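Local coordinates for beta-galactoside-binding lectin (Gallus gallus, PDB 1QMJ), which binds beta-galactosides such as lactose as a homodimeric galectin of chicken and may take part in regulating differentiation, at residues L3-L8 / K127-S132; E14-K19 / Q116-E121; V31-D36 / I86-D91; S38-H43 / G65-E70; N55-N60 / V102-P107. One frame throughout, in Å; residues are numbered along the deposited sequence.

Contact 1: residues L3-L8 / K127-S132; sequences LVVTQL and KAIKFS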
# COMPACT_ATOMS: atom_id res chain seq x y z
N LEU A 3 -4.32 0.06 -7.17
CA LEU A 3 -3.26 0.92 -6.64
C LEU A 3 -1.87 0.36 -6.94
O LEU A 3 -1.71 -0.81 -7.33
CB LEU A 3 -3.39 1.09 -5.11
CG LEU A 3 -3.68 -0.20 -4.34
CD1 LEU A 3 -2.42 -1.06 -4.12
CD2 LEU A 3 -4.26 0.06 -2.95
N VAL A 4 -0.91 1.23 -6.75
CA VAL A 4 0.51 0.94 -6.96
C VAL A 4 1.29 1.32 -5.71
O VAL A 4 1.10 2.40 -5.14
CB VAL A 4 1.05 1.75 -8.15
CG1 VAL A 4 2.53 1.49 -8.42
CG2 VAL A 4 0.33 1.44 -9.46
N VAL A 5 2.15 0.41 -5.32
CA VAL A 5 3.01 0.59 -4.14
C VAL A 5 4.48 0.52 -4.56
O VAL A 5 4.91 -0.43 -5.22
CB VAL A 5 2.74 -0.51 -3.10
CG1 VAL A 5 3.31 -0.18 -1.72
CG2 VAL A 5 1.25 -0.77 -2.88
N THR A 6 5.19 1.57 -4.22
CA THR A 6 6.62 1.68 -4.55
C THR A 6 7.42 1.98 -3.28
O THR A 6 6.85 2.13 -2.19
CB THR A 6 6.83 2.79 -5.58
OG1 THR A 6 6.18 3.98 -5.17
CG2 THR A 6 6.29 2.43 -6.97
N GLN A 7 8.72 2.06 -3.47
CA GLN A 7 9.67 2.34 -2.38
C GLN A 7 9.72 1.17 -1.39
O GLN A 7 10.04 1.34 -0.21
CB GLN A 7 9.26 3.59 -1.60
CG GLN A 7 8.98 4.80 -2.50
CD GLN A 7 10.20 5.28 -3.28
OE1 GLN A 7 11.33 5.12 -2.81
NE2 GLN A 7 10.05 5.86 -4.45
N LEU A 8 9.39 -0.01 -1.90
CA LEU A 8 9.40 -1.24 -1.08
C LEU A 8 10.80 -1.85 -1.07
O LEU A 8 11.66 -1.48 -1.89
CB LEU A 8 8.42 -2.27 -1.66
CG LEU A 8 6.95 -1.90 -1.46
CD1 LEU A 8 6.00 -2.92 -2.09
CD2 LEU A 8 6.54 -1.80 0.01
N LYS A 127 -8.54 -4.43 0.01
CA LYS A 127 -9.05 -4.08 1.31
C LYS A 127 -7.89 -3.88 2.28
O LYS A 127 -8.01 -3.13 3.24
CB LYS A 127 -9.98 -5.20 1.82
CG LYS A 127 -11.36 -4.73 2.23
CD LYS A 127 -11.32 -3.89 3.50
CE LYS A 127 -12.73 -3.49 3.94
NZ LYS A 127 -13.44 -2.71 2.88
N ALA A 128 -6.77 -4.55 2.03
CA ALA A 128 -5.62 -4.45 2.90
C ALA A 128 -4.36 -5.06 2.29
O ALA A 128 -4.44 -6.00 1.50
CB ALA A 128 -5.92 -5.13 4.23
N ILE A 129 -3.21 -4.49 2.65
CA ILE A 129 -1.90 -4.97 2.21
C ILE A 129 -1.07 -5.11 3.49
O ILE A 129 -0.90 -4.13 4.23
CB ILE A 129 -1.19 -3.98 1.24
CG1 ILE A 129 -2.02 -3.83 -0.04
CG2 ILE A 129 0.22 -4.47 0.91
CD1 ILE A 129 -1.23 -3.48 -1.28
N LYS A 130 -0.62 -6.32 3.77
CA LYS A 130 0.15 -6.60 4.98
C LYS A 130 1.56 -7.07 4.66
O LYS A 130 1.78 -7.72 3.64
CB LYS A 130 -0.54 -7.67 5.82
CG LYS A 130 -1.96 -7.34 6.23
CD LYS A 130 -2.55 -8.49 7.04
CE LYS A 130 -4.00 -8.24 7.42
NZ LYS A 130 -4.57 -9.40 8.16
N PHE A 131 2.50 -6.78 5.56
CA PHE A 131 3.89 -7.18 5.39
C PHE A 131 4.29 -8.05 6.58
O PHE A 131 3.93 -7.75 7.73
CB PHE A 131 4.79 -5.95 5.26
CG PHE A 131 4.33 -4.98 4.21
CD1 PHE A 131 4.68 -5.16 2.87
CD2 PHE A 131 3.50 -3.91 4.54
CE1 PHE A 131 4.21 -4.30 1.88
CE2 PHE A 131 3.03 -3.04 3.57
CZ PHE A 131 3.38 -3.24 2.23
N SER A 132 4.98 -9.15 6.30
CA SER A 132 5.42 -10.08 7.34
C SER A 132 6.83 -10.59 7.04
O SER A 132 7.23 -11.62 7.61
CB SER A 132 4.44 -11.25 7.42
OG SER A 132 3.10 -10.79 7.51
OXT SER A 132 7.53 -9.93 6.23
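The phenyl ring of F131 meets L8 at one corner: methyl CD2 of L8 lies 3.9 Å from F131 CE1 and 4.1 Å from F131 CZ, approaching at a slant, neither squarely over the face nor in line with the rim. The two side chains cross at about a right angle. With chi1 near -52°, the ring of F131 leaves the strand on the side opposite its own carbonyl carbon and leans toward 3-8. Two residues earlier on the strand, I129 touches two partners with one methyl. Its CD1 lies 3.9 Å from CD1 of L3 and 4.0 Å from CG2 of V5, in each case with the side chains passing alongside, pointed opposite ways. No hydrogen bond joins the segments; they meet through hydrocarbon alone, V5 and I129 having CA atoms 9.8 Å apart. Backbone bonds hold each segment in its own sheet: L3 and V5 pair with V120 and L118, K130 with K17. A classic beta bulge sets K127 and A128 together against K19. V4-T6 and A128-K130 also pair antiparallel with strands of the second subunit, so both sheets run on across the interface, the continuous beta sandwich of a prototype galectin dimer.

Contact 2: residues E14-K19 / Q116-E121; sequences ECVKVK and QYLAVE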
# COMPACT_ATOMS: atom_id res chain seq x y z
N GLU A 14 10.39 -12.74 3.49
CA GLU A 14 9.28 -11.84 3.84
C GLU A 14 8.04 -12.22 3.03
O GLU A 14 8.15 -12.73 1.90
CB GLU A 14 9.66 -10.40 3.54
CG GLU A 14 10.79 -9.89 4.43
CD GLU A 14 11.31 -8.52 4.00
OE1 GLU A 14 10.48 -7.57 3.75
OE2 GLU A 14 12.58 -8.32 3.90
N CYS A 15 6.90 -11.97 3.63
CA CYS A 15 5.61 -12.29 3.02
C CYS A 15 4.78 -11.01 2.80
O CYS A 15 4.69 -10.15 3.69
CB CYS A 15 4.84 -13.24 3.95
SG CYS A 15 3.08 -13.54 3.41
N VAL A 16 4.21 -10.95 1.61
CA VAL A 16 3.35 -9.83 1.20
C VAL A 16 1.94 -10.38 0.99
O VAL A 16 1.71 -11.24 0.14
CB VAL A 16 3.84 -9.22 -0.12
CG1 VAL A 16 2.88 -8.17 -0.68
CG2 VAL A 16 5.19 -8.52 0.01
N LYS A 17 1.03 -9.89 1.79
CA LYS A 17 -0.36 -10.34 1.73
C LYS A 17 -1.28 -9.25 1.21
O LYS A 17 -1.32 -8.13 1.74
CB LYS A 17 -0.86 -10.73 3.12
CG LYS A 17 -0.08 -11.88 3.75
CD LYS A 17 -0.68 -12.31 5.08
CE LYS A 17 -0.15 -13.66 5.57
NZ LYS A 17 -1.06 -14.32 6.51
N VAL A 18 -2.01 -9.62 0.18
CA VAL A 18 -2.98 -8.75 -0.45
C VAL A 18 -4.37 -9.33 -0.24
O VAL A 18 -4.69 -10.42 -0.73
CB VAL A 18 -2.73 -8.62 -1.96
CG1 VAL A 18 -3.79 -7.77 -2.67
CG2 VAL A 18 -1.38 -7.98 -2.29
N LYS A 19 -5.17 -8.59 0.49
CA LYS A 19 -6.55 -8.98 0.80
C LYS A 19 -7.48 -8.09 -0.00
O LYS A 19 -7.25 -6.88 -0.15
CB LYS A 19 -6.84 -8.80 2.29
CG LYS A 19 -5.80 -9.44 3.20
CD LYS A 19 -6.13 -9.29 4.68
CE LYS A 19 -7.28 -10.20 5.13
NZ LYS A 19 -8.60 -9.76 4.63
N GLN A 116 10.45 -4.12 -5.08
CA GLN A 116 10.30 -2.71 -4.76
C GLN A 116 9.02 -2.14 -5.34
O GLN A 116 8.67 -0.99 -5.08
CB GLN A 116 11.48 -1.93 -5.31
CG GLN A 116 12.83 -2.49 -4.92
CD GLN A 116 13.97 -1.71 -5.54
OE1 GLN A 116 14.17 -1.74 -6.75
NE2 GLN A 116 14.72 -1.00 -4.70
N TYR A 117 8.33 -2.96 -6.13
CA TYR A 117 7.11 -2.52 -6.80
C TYR A 117 6.01 -3.57 -6.68
O TYR A 117 6.28 -4.77 -6.82
CB TYR A 117 7.45 -2.27 -8.27
CG TYR A 117 6.28 -1.92 -9.17
CD1 TYR A 117 5.54 -2.93 -9.81
CD2 TYR A 117 5.95 -0.59 -9.42
CE1 TYR A 117 4.49 -2.61 -10.67
CE2 TYR A 117 4.90 -0.26 -10.28
CZ TYR A 117 4.18 -1.27 -10.90
OH TYR A 117 3.14 -0.93 -11.74
N LEU A 118 4.79 -3.11 -6.42
CA LEU A 118 3.62 -3.97 -6.30
C LEU A 118 2.46 -3.19 -6.89
O LEU A 118 2.32 -2.01 -6.63
CB LEU A 118 3.33 -4.29 -4.82
CG LEU A 118 2.05 -5.05 -4.42
CD1 LEU A 118 2.04 -6.45 -4.98
CD2 LEU A 118 1.94 -5.13 -2.91
N ALA A 119 1.67 -3.83 -7.74
CA ALA A 119 0.52 -3.17 -8.33
C ALA A 119 -0.62 -4.17 -8.48
O ALA A 119 -0.40 -5.33 -8.82
CB ALA A 119 0.87 -2.58 -9.68
N VAL A 120 -1.83 -3.73 -8.16
CA VAL A 120 -3.02 -4.58 -8.28
C VAL A 120 -3.89 -3.92 -9.33
O VAL A 120 -4.16 -2.73 -9.25
CB VAL A 120 -3.81 -4.67 -6.95
CG1 VAL A 120 -5.05 -5.52 -7.14
CG2 VAL A 120 -2.93 -5.26 -5.84
N GLU A 121 -4.30 -4.69 -10.34
CA GLU A 121 -5.14 -4.16 -11.41
C GLU A 121 -6.30 -5.10 -11.76
O GLU A 121 -6.35 -6.25 -11.31
CB GLU A 121 -4.31 -3.84 -12.66
CG GLU A 121 -3.56 -5.02 -13.24
CD GLU A 121 -2.68 -4.64 -14.43
OE1 GLU A 121 -1.85 -3.71 -14.29
OE2 GLU A 121 -2.82 -5.28 -15.50
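V16 and V18 face L118 and V120 through methyl groups alone. The apolar contacts fall into two kinds. In the first, V16 and L118 lie side by side, running in opposing directions, with CG1 of V16 3.9 Å from CD2 of L118; the same leucine methyl is 4.4 Å from CG2 of V18, so one branch of L118 bridges both valines. In the second, V18 and V120 reach head-on, CG1 of V18 coming 4.1 Å from CG2 of V120. L118 extends chi1 to 173°, which carries its branched end across to the valines. Polar bonding runs within the sheets: V16 and V18 pair with I88 and I86 through the backbone. The axes of strands 16-19 and 117-121 come within 10.4 Å, with 18° between their directions, the face-to-face spacing of a beta sandwich. Every touching residue is buried and no hydrogen bond crosses, so the layers are held together here by close apolar packing, without directional bonds.

Contact 3: residues V31-D36 / I86-D91; sequences VNVGKD and ICISFD. With BME (beta-mercaptoethanol), chain D.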
# COMPACT_ATOMS: atom_id res chain seq x y z
N VAL A 31 -1.96 -9.20 -10.26
CA VAL A 31 -1.12 -8.78 -9.13
C VAL A 31 0.35 -8.87 -9.56
O VAL A 31 0.93 -9.96 -9.61
CB VAL A 31 -1.36 -9.70 -7.93
CG1 VAL A 31 -0.40 -9.42 -6.77
CG2 VAL A 31 -2.77 -9.57 -7.35
N ASN A 32 0.90 -7.71 -9.85
CA ASN A 32 2.29 -7.58 -10.33
C ASN A 32 3.24 -7.08 -9.24
O ASN A 32 2.92 -6.13 -8.50
CB ASN A 32 2.36 -6.59 -11.48
CG ASN A 32 1.20 -6.72 -12.46
OD1 ASN A 32 0.91 -7.81 -12.94
ND2 ASN A 32 0.49 -5.65 -12.80
N VAL A 33 4.39 -7.76 -9.21
CA VAL A 33 5.52 -7.48 -8.30
C VAL A 33 6.82 -7.49 -9.13
O VAL A 33 6.97 -8.30 -10.05
CB VAL A 33 5.63 -8.54 -7.19
CG1 VAL A 33 4.46 -8.52 -6.21
CG2 VAL A 33 5.70 -9.97 -7.72
N GLY A 34 7.73 -6.60 -8.78
CA GLY A 34 9.02 -6.50 -9.49
C GLY A 34 9.80 -5.26 -9.05
O GLY A 34 9.77 -4.87 -7.87
N LYS A 35 10.47 -4.67 -10.03
CA LYS A 35 11.29 -3.46 -9.84
C LYS A 35 10.46 -2.22 -10.18
O LYS A 35 10.46 -1.23 -9.44
CB LYS A 35 12.52 -3.51 -10.75
CG LYS A 35 13.62 -4.41 -10.20
CD LYS A 35 13.96 -4.11 -8.74
CE LYS A 35 14.96 -5.11 -8.15
NZ LYS A 35 15.15 -4.94 -6.70
N ASP A 36 9.77 -2.32 -11.29
CA ASP A 36 8.88 -1.26 -11.79
C ASP A 36 7.89 -1.89 -12.78
O ASP A 36 7.90 -3.11 -13.00
CB ASP A 36 9.67 -0.12 -12.45
CG ASP A 36 10.74 -0.58 -13.42
OD1 ASP A 36 10.44 -1.38 -14.38
OD2 ASP A 36 11.96 -0.16 -13.29
N ILE A 86 -4.22 -13.12 -0.88
CA ILE A 86 -3.11 -13.63 -1.69
C ILE A 86 -1.78 -13.33 -1.00
O ILE A 86 -1.45 -12.17 -0.71
CB ILE A 86 -3.16 -12.96 -3.06
CG1 ILE A 86 -4.46 -13.26 -3.81
CG2 ILE A 86 -2.03 -13.41 -3.99
CD1 ILE A 86 -4.80 -12.21 -4.88
N CYS A 87 -1.04 -14.40 -0.74
CA CYS A 87 0.28 -14.31 -0.07
C CYS A 87 1.39 -14.59 -1.08
O CYS A 87 1.38 -15.62 -1.78
CB CYS A 87 0.35 -15.33 1.06
SG CYS A 87 -0.85 -14.96 2.43
N ILE A 88 2.33 -13.66 -1.12
CA ILE A 88 3.47 -13.73 -2.03
C ILE A 88 4.80 -13.65 -1.28
O ILE A 88 5.00 -12.79 -0.41
CB ILE A 88 3.40 -12.56 -3.01
CG1 ILE A 88 2.18 -12.62 -3.93
CG2 ILE A 88 4.62 -12.48 -3.94
CD1 ILE A 88 1.89 -11.29 -4.64
N SER A 89 5.66 -14.57 -1.66
CA SER A 89 7.02 -14.70 -1.13
C SER A 89 7.89 -15.21 -2.26
O SER A 89 7.39 -15.68 -3.29
CB SER A 89 7.05 -15.66 0.07
OG SER A 89 6.52 -16.92 -0.31
N PHE A 90 9.18 -15.13 -2.08
CA PHE A 90 10.11 -15.59 -3.11
C PHE A 90 11.51 -15.77 -2.54
O PHE A 90 11.78 -15.43 -1.38
CB PHE A 90 10.18 -14.54 -4.23
CG PHE A 90 11.06 -13.33 -3.87
CD1 PHE A 90 10.59 -12.37 -2.96
CD2 PHE A 90 12.33 -13.19 -4.45
CE1 PHE A 90 11.39 -11.27 -2.63
CE2 PHE A 90 13.13 -12.09 -4.12
CZ PHE A 90 12.66 -11.13 -3.21
N ASP A 91 12.33 -16.32 -3.40
CA ASP A 91 13.75 -16.56 -3.13
C ASP A 91 14.47 -16.44 -4.46
O ASP A 91 13.91 -15.98 -5.46
CB ASP A 91 13.96 -17.94 -2.48
CG ASP A 91 13.29 -19.10 -3.20
OD1 ASP A 91 13.46 -19.24 -4.47
OD2 ASP A 91 12.55 -19.93 -2.54
C1 BME D . 4.36 -17.19 3.52
C2 BME D . 2.99 -16.59 3.16
O1 BME D . 5.23 -17.11 2.41
S2 BME D . 3.19 -15.10 2.13
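V31 splits its two methyls between two isoleucines. CG1 of V31 lies 3.6 Å from CD1 of I88, these side chains lying alongside and pointing opposite ways, while CG2 of V31 meets CD1 of I86 at 4.1 Å, end to end. CD1 of I88 also meets CG1 of V33 at 4.1 Å, so this one methyl touches both valines. Both isoleucines hold chi1 near -60°, which points CG1 away from their carbonyl carbons and sends CD1 toward the opposite sheet. A second shell sits on the other face of 86-91. There beta-mercaptoethanol, probably from the crystallisation liquor, is linked through S2 to SG of C15 in a disulfide, and its O1 is hydrogen-bonded to OG of S89 at 3.0 Å. C87 carries a covalent mercaptoethanol link of its own. Further out, I86 packs on V97, V33 on L42 and I115, and F90 on M41. N32 points away from 86-91, and its side chain touches L40 and H43. The axes of strands 31-33 and 86-90 come within 10.3 Å at 22°; the former lies between 39-47 and 117-122, the latter between 16-22 and 94-98, placing this contact among the inner strands of both sheets of the sandwich.

Contact 4: residues S38-H43 / G65-E70; sequences STLMLH and GTWGEE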
# COMPACT_ATOMS: atom_id res chain seq x y z
N SER A 38 7.84 -1.90 -15.89
CA SER A 38 8.46 -2.48 -17.10
C SER A 38 9.20 -3.79 -16.80
O SER A 38 9.46 -4.61 -17.69
CB SER A 38 9.45 -1.50 -17.71
OG SER A 38 8.78 -0.31 -18.11
N THR A 39 9.55 -3.97 -15.54
CA THR A 39 10.27 -5.17 -15.10
C THR A 39 9.55 -5.80 -13.91
O THR A 39 9.62 -5.30 -12.78
CB THR A 39 11.69 -4.80 -14.69
OG1 THR A 39 12.37 -4.22 -15.80
CG2 THR A 39 12.51 -6.00 -14.23
N LEU A 40 8.87 -6.88 -14.22
CA LEU A 40 8.08 -7.63 -13.24
C LEU A 40 8.63 -9.02 -13.03
O LEU A 40 8.93 -9.75 -13.99
CB LEU A 40 6.64 -7.78 -13.72
CG LEU A 40 5.96 -6.45 -14.02
CD1 LEU A 40 4.54 -6.62 -14.56
CD2 LEU A 40 5.83 -5.56 -12.79
N MET A 41 8.75 -9.35 -11.77
CA MET A 41 9.22 -10.66 -11.36
C MET A 41 8.08 -11.65 -11.58
O MET A 41 8.31 -12.83 -11.88
CB MET A 41 9.62 -10.63 -9.89
CG MET A 41 10.03 -12.00 -9.34
SD MET A 41 10.15 -12.03 -7.57
CE MET A 41 11.29 -10.78 -7.02
N LEU A 42 6.86 -11.15 -11.42
CA LEU A 42 5.69 -12.00 -11.59
C LEU A 42 4.41 -11.21 -11.88
O LEU A 42 4.10 -10.21 -11.20
CB LEU A 42 5.45 -12.81 -10.33
CG LEU A 42 4.08 -13.47 -10.32
CD1 LEU A 42 3.93 -14.56 -11.38
CD2 LEU A 42 3.76 -14.15 -8.98
N HIS A 43 3.72 -11.71 -12.88
CA HIS A 43 2.44 -11.17 -13.35
C HIS A 43 1.35 -12.24 -13.16
O HIS A 43 1.03 -12.99 -14.09
CB HIS A 43 2.53 -10.80 -14.84
CG HIS A 43 1.20 -10.30 -15.41
ND1 HIS A 43 0.55 -10.95 -16.46
CD2 HIS A 43 0.42 -9.23 -15.09
CE1 HIS A 43 -0.56 -10.29 -16.73
NE2 HIS A 43 -0.65 -9.26 -15.93
N GLY A 65 10.00 -4.02 -20.47
CA GLY A 65 8.66 -3.83 -21.08
C GLY A 65 8.25 -4.99 -22.02
O GLY A 65 7.26 -4.89 -22.76
N THR A 66 9.00 -6.08 -21.99
CA THR A 66 8.68 -7.25 -22.84
C THR A 66 8.20 -8.43 -21.99
O THR A 66 8.83 -8.81 -21.00
CB THR A 66 9.91 -7.71 -23.63
OG1 THR A 66 10.45 -6.63 -24.38
CG2 THR A 66 9.60 -8.84 -24.63
N TRP A 67 7.08 -9.00 -22.41
CA TRP A 67 6.48 -10.16 -21.74
C TRP A 67 7.31 -11.40 -22.06
O TRP A 67 7.82 -11.56 -23.18
CB TRP A 67 5.05 -10.41 -22.22
CG TRP A 67 4.02 -9.36 -21.78
CD1 TRP A 67 3.33 -8.53 -22.57
CD2 TRP A 67 3.62 -9.11 -20.44
NE1 TRP A 67 2.49 -7.74 -21.72
CE2 TRP A 67 2.67 -8.10 -20.48
CE3 TRP A 67 3.98 -9.65 -19.19
CZ2 TRP A 67 2.04 -7.59 -19.34
CZ3 TRP A 67 3.34 -9.12 -18.05
CH2 TRP A 67 2.42 -8.14 -18.12
N GLY A 68 7.42 -12.26 -21.07
CA GLY A 68 8.15 -13.53 -21.21
C GLY A 68 7.19 -14.57 -21.77
O GLY A 68 6.14 -14.24 -22.33
N GLU A 69 7.57 -15.82 -21.62
CA GLU A 69 6.74 -16.94 -22.08
C GLU A 69 5.70 -17.25 -21.01
O GLU A 69 6.03 -17.52 -19.85
CB GLU A 69 7.61 -18.18 -22.33
CG GLU A 69 6.79 -19.47 -22.48
CD GLU A 69 6.02 -19.55 -23.81
OE1 GLU A 69 6.41 -18.88 -24.83
OE2 GLU A 69 4.96 -20.29 -23.90
N GLU A 70 4.46 -17.20 -21.43
CA GLU A 70 3.33 -17.46 -20.54
C GLU A 70 3.42 -18.86 -19.95
O GLU A 70 3.94 -19.79 -20.57
CB GLU A 70 2.01 -17.37 -21.31
CG GLU A 70 1.57 -15.93 -21.56
CD GLU A 70 0.13 -15.84 -22.04
OE1 GLU A 70 -0.54 -16.92 -22.29
OE2 GLU A 70 -0.43 -14.69 -22.20
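W67 leans its six-membered ring against the imidazole of H43 in the predicted carbohydrate-binding site of this galectin, where W67, G68, E69 and E70 belong to the predicted beta-galactoside-binding residues. The H43 ring and the six-membered ring of W67 have planes at 47° and centroids 4.6 Å apart, too slanted for a stack and too flat for an edge-to-face pair. From the histidine's standpoint the tryptophan comes over a face: CH2 of W67 lies 3.6 Å above the imidazole plane of H43, over its centre, while CZ3 of W67 is 3.6 Å from CG of H43. H43 reaches this place with its ring carried anti to the backbone nitrogen, chi1 177°. CD1 of L40 meets W67 CH2 more loosely at 4.4 Å. W67 also makes a cation-pi contact with K62, and E70 is salt-bridged to R72. In galectins the tryptophan of this site stacks on the galactose ring, so the position of W67 against H43 probably helps to shape the sugar pocket. A classic beta bulge at M41 and L42, opposite V33, turns the strand a corner before H43. At the far end of the contact the backbone closes it: the amide N of G65 bonds O of S38 at 2.9 Å, with an N-H...O angle of 159°.

Contact 5: residues N55-N60 / V102-P107; sequences NTVVCN and VEFEFP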
# COMPACT_ATOMS: atom_id res chain seq x y z
N ASN A 55 -11.52 -19.13 -16.97
CA ASN A 55 -11.10 -19.67 -15.67
C ASN A 55 -9.70 -20.30 -15.75
O ASN A 55 -9.54 -21.52 -15.58
CB ASN A 55 -12.09 -20.73 -15.20
CG ASN A 55 -13.50 -20.17 -15.03
OD1 ASN A 55 -13.66 -18.97 -14.81
ND2 ASN A 55 -14.54 -20.97 -15.13
N THR A 56 -8.73 -19.45 -16.02
CA THR A 56 -7.32 -19.85 -16.14
C THR A 56 -6.40 -18.81 -15.53
O THR A 56 -6.56 -17.60 -15.75
CB THR A 56 -6.92 -20.01 -17.61
OG1 THR A 56 -7.78 -20.92 -18.26
CG2 THR A 56 -5.48 -20.52 -17.78
N VAL A 57 -5.45 -19.30 -14.76
CA VAL A 57 -4.45 -18.45 -14.13
C VAL A 57 -3.23 -18.41 -15.04
O VAL A 57 -2.66 -19.46 -15.38
CB VAL A 57 -4.04 -19.00 -12.76
CG1 VAL A 57 -2.82 -18.27 -12.18
CG2 VAL A 57 -5.13 -18.88 -11.71
N VAL A 58 -2.86 -17.22 -15.41
CA VAL A 58 -1.70 -17.00 -16.26
C VAL A 58 -0.62 -16.30 -15.45
O VAL A 58 -0.88 -15.31 -14.76
CB VAL A 58 -2.07 -16.14 -17.47
CG1 VAL A 58 -0.87 -15.85 -18.39
CG2 VAL A 58 -3.13 -16.77 -18.37
N CYS A 59 0.57 -16.86 -15.54
CA CYS A 59 1.75 -16.33 -14.86
C CYS A 59 2.77 -15.96 -15.92
O CYS A 59 2.93 -16.66 -16.92
CB CYS A 59 2.34 -17.38 -13.92
SG CYS A 59 1.26 -17.73 -12.45
N ASN A 60 3.45 -14.87 -15.68
CA ASN A 60 4.46 -14.38 -16.63
C ASN A 60 5.34 -13.33 -15.99
O ASN A 60 4.98 -12.73 -14.96
CB ASN A 60 3.75 -13.76 -17.84
CG ASN A 60 4.57 -13.82 -19.12
OD1 ASN A 60 5.76 -14.12 -19.08
ND2 ASN A 60 4.00 -13.55 -20.28
N VAL A 102 -4.74 -23.47 -3.04
CA VAL A 102 -3.59 -23.85 -3.85
C VAL A 102 -2.38 -22.92 -3.70
O VAL A 102 -2.52 -21.74 -3.37
CB VAL A 102 -3.97 -23.85 -5.35
CG1 VAL A 102 -2.89 -24.49 -6.18
CG2 VAL A 102 -5.29 -24.54 -5.57
N GLU A 103 -1.20 -23.48 -3.93
CA GLU A 103 0.02 -22.72 -3.91
C GLU A 103 0.53 -22.77 -5.35
O GLU A 103 0.64 -23.85 -5.95
CB GLU A 103 1.06 -23.33 -2.99
CG GLU A 103 2.43 -22.69 -3.12
CD GLU A 103 3.47 -23.33 -2.22
OE1 GLU A 103 4.02 -24.39 -2.59
OE2 GLU A 103 3.74 -22.76 -1.14
N PHE A 104 0.76 -21.60 -5.93
CA PHE A 104 1.26 -21.48 -7.28
C PHE A 104 2.74 -21.16 -7.19
O PHE A 104 3.17 -20.48 -6.27
CB PHE A 104 0.52 -20.37 -8.02
CG PHE A 104 -0.94 -20.65 -8.25
CD1 PHE A 104 -1.35 -21.55 -9.23
CD2 PHE A 104 -1.91 -20.01 -7.48
CE1 PHE A 104 -2.71 -21.80 -9.45
CE2 PHE A 104 -3.28 -20.26 -7.69
CZ PHE A 104 -3.67 -21.16 -8.68
N GLU A 105 3.52 -21.71 -8.10
CA GLU A 105 4.95 -21.46 -8.11
C GLU A 105 5.33 -20.98 -9.49
O GLU A 105 4.71 -21.36 -10.47
CB GLU A 105 5.70 -22.75 -7.75
CG GLU A 105 5.38 -23.25 -6.36
CD GLU A 105 5.94 -24.63 -6.08
OE1 GLU A 105 7.18 -24.76 -5.97
OE2 GLU A 105 5.13 -25.58 -5.97
N PHE A 106 6.34 -20.11 -9.57
CA PHE A 106 6.79 -19.57 -10.84
C PHE A 106 8.28 -19.28 -10.66
O PHE A 106 8.68 -18.68 -9.67
CB PHE A 106 6.02 -18.27 -11.14
CG PHE A 106 6.26 -17.72 -12.53
CD1 PHE A 106 5.74 -18.37 -13.65
CD2 PHE A 106 6.98 -16.54 -12.71
CE1 PHE A 106 5.94 -17.85 -14.93
CE2 PHE A 106 7.18 -16.02 -13.99
CZ PHE A 106 6.66 -16.67 -15.09
N PRO A 107 9.12 -19.72 -11.61
CA PRO A 107 10.56 -19.48 -11.50
C PRO A 107 10.97 -18.01 -11.52
O PRO A 107 10.42 -17.21 -12.28
CB PRO A 107 11.13 -20.24 -12.70
CG PRO A 107 10.02 -20.17 -13.69
CD PRO A 107 8.80 -20.45 -12.85
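C59 and F106 bring their CA atoms within 7.2 Å as the extended chains of 55-60 and 102-107 face each other from the two sheets of the galectin beta sandwich. The phenylalanines carry the contact. CG1 of V57 lies over one face of F104, while CG2 of V57 comes 4.1 Å from CZ of F104; CG1 of V102 lies 4.2 Å from the F104 ring plane on the other side, offset toward the rim. F44 adds a tilted ring to the surroundings of F104. F106, with CG anti to its backbone nitrogen (chi1 -171°), swings its ring across the end of strand 56-59. There CB of C59 lies 3.6 Å from CD1 of F106, and the backbone of N60 packs against the ring's CZ end, its CA 3.5 Å from CZ of F106; both approach at a slant. The side chain of N60 starts out away from this core, and its ND2 is hydrogen-bonded to O of G68 in the predicted sugar-binding loop, so the backbone that packs on F106 belongs to a residue tied to that loop. In a sulfur-aromatic contact, SG of C59 lies 5.4 Å from the centroid of the F106 ring, 39° off the ring normal.

In the fold
All five contacts belong to one beta sandwich. Contacts 1, 2, 3 and 5 join its two sheets, whereas contact 4 lies within the sheet that carries the predicted sugar site. Along the chain contact 2 is nested in the loop closed by contact 1, contact 3 in that of contact 2 and contact 4 in that of contact 3; contact 5 crosses contacts 3 and 4. Contacts 1 and 2 have centres about 5 Å apart and contacts 2 and 3 about 6 Å, probably linked by backbone bonds of neighbouring strands. Contacts 1 and 5 lie on opposite sides of the chain's centre, their centres about 20 Å apart. The core contacts thus run from the dimer interface at contact 1 to contact 5, with the predicted galactoside site of contact 4 on one sheet beside them.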